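Side-chain contact in putative metallopeptidase (Corynebacterium diphtheriae, PDB 3QOC), which is the N-terminal creatinase/prolidase-like domain of a protein that is probably a metal-dependent aminopeptidase: residues A[5-8]-A[9-13]. Residues are numbered along the deposited sequence; the frame is centred on the assembly and turned at random.
With SO4 (sulfate ion), chain F.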
ATOM      1  N   LEU A   5      13.431  15.850 -15.169  1.00 36.23           N
ATOM      2  CA  LEU A   5      12.281  16.385 -14.484  1.00 34.31           C
ATOM      3  C   LEU A   5      12.370  16.028 -13.013  1.00 34.02           C
ATOM      4  O   LEU A   5      12.554  14.859 -12.652  1.00 33.17           O
ATOM      5  CB  LEU A   5      11.050  15.726 -15.084  1.00 34.17           C
ATOM      6  CG  LEU A   5       9.647  16.101 -14.612  1.00 33.19           C
ATOM      7  CD1 LEU A   5       9.439  17.617 -14.781  1.00 33.80           C
ATOM      8  CD2 LEU A   5       8.593  15.295 -15.460  1.00 34.37           C
ATOM      9  N   ALA A   6      12.188  17.019 -12.157  1.00 32.75           N
ATOM     10  CA  ALA A   6      12.222  16.798 -10.729  1.00 33.21           C
ATOM     11  C   ALA A   6      11.196  15.729 -10.284  1.00 32.48           C
ATOM     12  O   ALA A   6      10.136  15.569 -10.905  1.00 33.03           O
ATOM     13  CB  ALA A   6      11.932  18.095  -9.999  1.00 34.17           C
ATOM     14  N   ASP A   7      11.488  15.048  -9.192  1.00 31.33           N
ATOM     15  CA  ASP A   7      10.531  14.064  -8.624  1.00 31.27           C
ATOM     16  C   ASP A   7       9.288  14.716  -8.094  1.00 28.73           C
ATOM     17  O   ASP A   7       9.386  15.728  -7.468  1.00 29.39           O
ATOM     18  CB  ASP A   7      11.194  13.290  -7.470  1.00 31.26           C
ATOM     19  CG  ASP A   7      12.375  12.403  -7.959  1.00 38.11           C
ATOM     20  OD1 ASP A   7      12.464  12.110  -9.191  1.00 43.07           O
ATOM     21  OD2 ASP A   7      13.195  11.984  -7.113  1.00 40.86           O
ATOM     22  N   THR A   8       8.130  14.083  -8.251  1.00 28.19           N
ATOM     23  CA  THR A   8       6.887  14.584  -7.622  1.00 25.52           C
ATOM     24  C   THR A   8       7.070  14.463  -6.127  1.00 25.36           C
ATOM     25  O   THR A   8       7.819  13.626  -5.662  1.00 24.96           O
ATOM     26  CB  THR A   8       5.644  13.858  -8.058  1.00 23.80           C
ATOM     27  OG1 THR A   8       5.740  12.477  -7.713  1.00 25.95           O
ATOM     28  CG2 THR A   8       5.415  14.006  -9.604  1.00 27.14           C
ATOM     29  N   ARG A   9       6.398  15.316  -5.365  1.00 25.35           N
ATOM     30  CA  ARG A   9       6.286  15.107  -3.942  1.00 25.38           C
ATOM     31  C   ARG A   9       5.734  13.710  -3.506  1.00 24.72           C
ATOM     32  O   ARG A   9       6.067  13.234  -2.439  1.00 24.98           O
ATOM     33  CB  ARG A   9       5.422  16.188  -3.351  1.00 26.32           C
ATOM     34  CG  ARG A   9       3.921  16.256  -3.856  1.00 27.20           C
ATOM     35  CD  ARG A   9       3.265  17.506  -3.219  1.00 27.89           C
ATOM     36  NE  ARG A   9       1.880  17.723  -3.510  1.00 29.74           N
ATOM     37  CZ  ARG A   9       1.409  18.223  -4.650  1.00 31.06           C
ATOM     38  NH1 ARG A   9       2.230  18.527  -5.632  1.00 35.52           N
ATOM     39  NH2 ARG A   9       0.102  18.427  -4.822  1.00 31.69           N
ATOM     40  N   PHE A  10       4.907  13.071  -4.319  1.00 22.72           N
ATOM     41  CA  PHE A  10       4.341  11.805  -3.925  1.00 22.83           C
ATOM     42  C   PHE A  10       5.458  10.766  -4.024  1.00 22.15           C
ATOM     43  O   PHE A  10       5.563   9.925  -3.139  1.00 21.67           O
ATOM     44  CB  PHE A  10       3.116  11.464  -4.797  1.00 21.77           C
ATOM     45  CG  PHE A  10       2.035  12.540  -4.747  1.00 25.23           C
ATOM     46  CD1 PHE A  10       1.216  12.657  -3.633  1.00 22.05           C
ATOM     47  CD2 PHE A  10       1.887  13.469  -5.810  1.00 26.94           C
ATOM     48  CE1 PHE A  10       0.246  13.656  -3.554  1.00 24.14           C
ATOM     49  CE2 PHE A  10       0.920  14.462  -5.758  1.00 28.72           C
ATOM     50  CZ  PHE A  10       0.085  14.561  -4.598  1.00 25.83           C
ATOM     51  N   LEU A  11       6.307  10.855  -5.058  1.00 23.69           N
ATOM     52  CA  LEU A  11       7.487   9.952  -5.185  1.00 25.27           C
ATOM     53  C   LEU A  11       8.408  10.165  -3.990  1.00 25.79           C
ATOM     54  O   LEU A  11       8.831   9.196  -3.330  1.00 26.28           O
ATOM     55  CB  LEU A  11       8.209  10.117  -6.535  1.00 26.76           C
ATOM     56  CG  LEU A  11       9.351   9.108  -6.838  1.00 29.69           C
ATOM     57  CD1 LEU A  11       8.899   7.689  -6.698  1.00 32.14           C
ATOM     58  CD2 LEU A  11       9.904   9.219  -8.209  1.00 35.45           C
ATOM     59  N   GLN A  12       8.611  11.418  -3.616  1.00 24.73           N
ATOM     60  CA  GLN A  12       9.423  11.730  -2.400  1.00 26.10           C
ATOM     61  C   GLN A  12       8.878  11.193  -1.064  1.00 23.90           C
ATOM     62  O   GLN A  12       9.614  10.749  -0.187  1.00 23.73           O
ATOM     63  CB  GLN A  12       9.731  13.260  -2.320  1.00 26.27           C
ATOM     64  CG  GLN A  12      10.600  13.765  -3.562  1.00 32.07           C
ATOM     65  CD  GLN A  12      10.848  15.291  -3.600  1.00 37.68           C
ATOM     66  OE1 GLN A  12      10.022  16.094  -3.147  1.00 37.18           O
ATOM     67  NE2 GLN A  12      11.981  15.681  -4.179  1.00 45.26           N
ATOM     68  N   ARG A  13       7.559  11.222  -0.898  1.00 22.22           N
ATOM     69  CA  ARG A  13       6.967  10.719   0.317  1.00 20.19           C
ATOM     70  C   ARG A  13       7.089   9.203   0.373  1.00 18.16           C
ATOM     71  O   ARG A  13       7.214   8.621   1.416  1.00 17.10           O
ATOM     72  CB  ARG A  13       5.485  11.146   0.297  1.00 19.79           C
ATOM     73  CG  ARG A  13       5.387  12.651   0.631  1.00 22.79           C
ATOM     74  CD  ARG A  13       4.106  13.240   0.067  1.00 22.26           C
ATOM     75  NE  ARG A  13       3.961  14.660   0.394  1.00 22.93           N
ATOM     76  CZ  ARG A  13       2.865  15.351   0.189  1.00 22.76           C
ATOM     77  NH1 ARG A  13       1.766  14.763  -0.300  1.00 21.12           N
ATOM     78  NH2 ARG A  13       2.837  16.627   0.510  1.00 24.12           N
TER
HETATM   79  S   SO4 F 136      -0.652  17.870  -0.703  1.00 41.08           S
HETATM   80  O1  SO4 F 136       0.632  18.433  -0.382  1.00 46.47           O
HETATM   81  O2  SO4 F 136      -1.049  17.518   0.629  1.00 39.99           O
HETATM   82  O3  SO4 F 136      -1.517  18.856  -1.319  1.00 44.98           O
HETATM   83  O4  SO4 F 136      -0.477  16.827  -1.704  1.00 45.58           O
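Thr8 is the N-cap of helix 9-19, and its hydroxyl meets the backbone N-H of Leu11 in the first turn. Thr8 OG1 accepts from Leu11 N at 3.2 Å, and the bond is fairly straight (161°). With chi1 at 61°, OG1 sits between the backbone N and carbonyl carbon of its own residue, which turns it into the first turn. The carbonyl of Thr8 opens the helical ladder: Gln12 N donates to Thr8 O at 3.1 Å, and Arg13 N continues the series to Arg9 O.

Around this cap the side chains meet by van der Waals contact. The side chains of Asp7 and Leu11 cross obliquely, with Leu11 CD2 4.0 Å from Asp7 OD1, while CG of Gln12 lies alongside Asp7 CB. Asp7 OD2 forms a salt bridge with Arg15, further along helix 9-19.

On another side of the helix, Arg9 and Arg13 hold a sulfate, probably from the crystallisation liquor. Arg9 NE donates to sulfate O4 over 3.1 Å, with the oxygen at the guanidinium edge; Arg13 NH2 takes sulfate O1 at 3.0 Å. Phe10 CZ lies above one face of the Arg9 guanidinium, displaced toward its rim. Arg38 adds another bond to the anion, and Arg13 NH1 also donates to Tyr39 O, both on helix 34-41. The sulfate thus probably offsets clustered positive charge where two helices meet, while the Thr8 hydroxyl supplies a side-chain acceptor for an amide of the first helical turn.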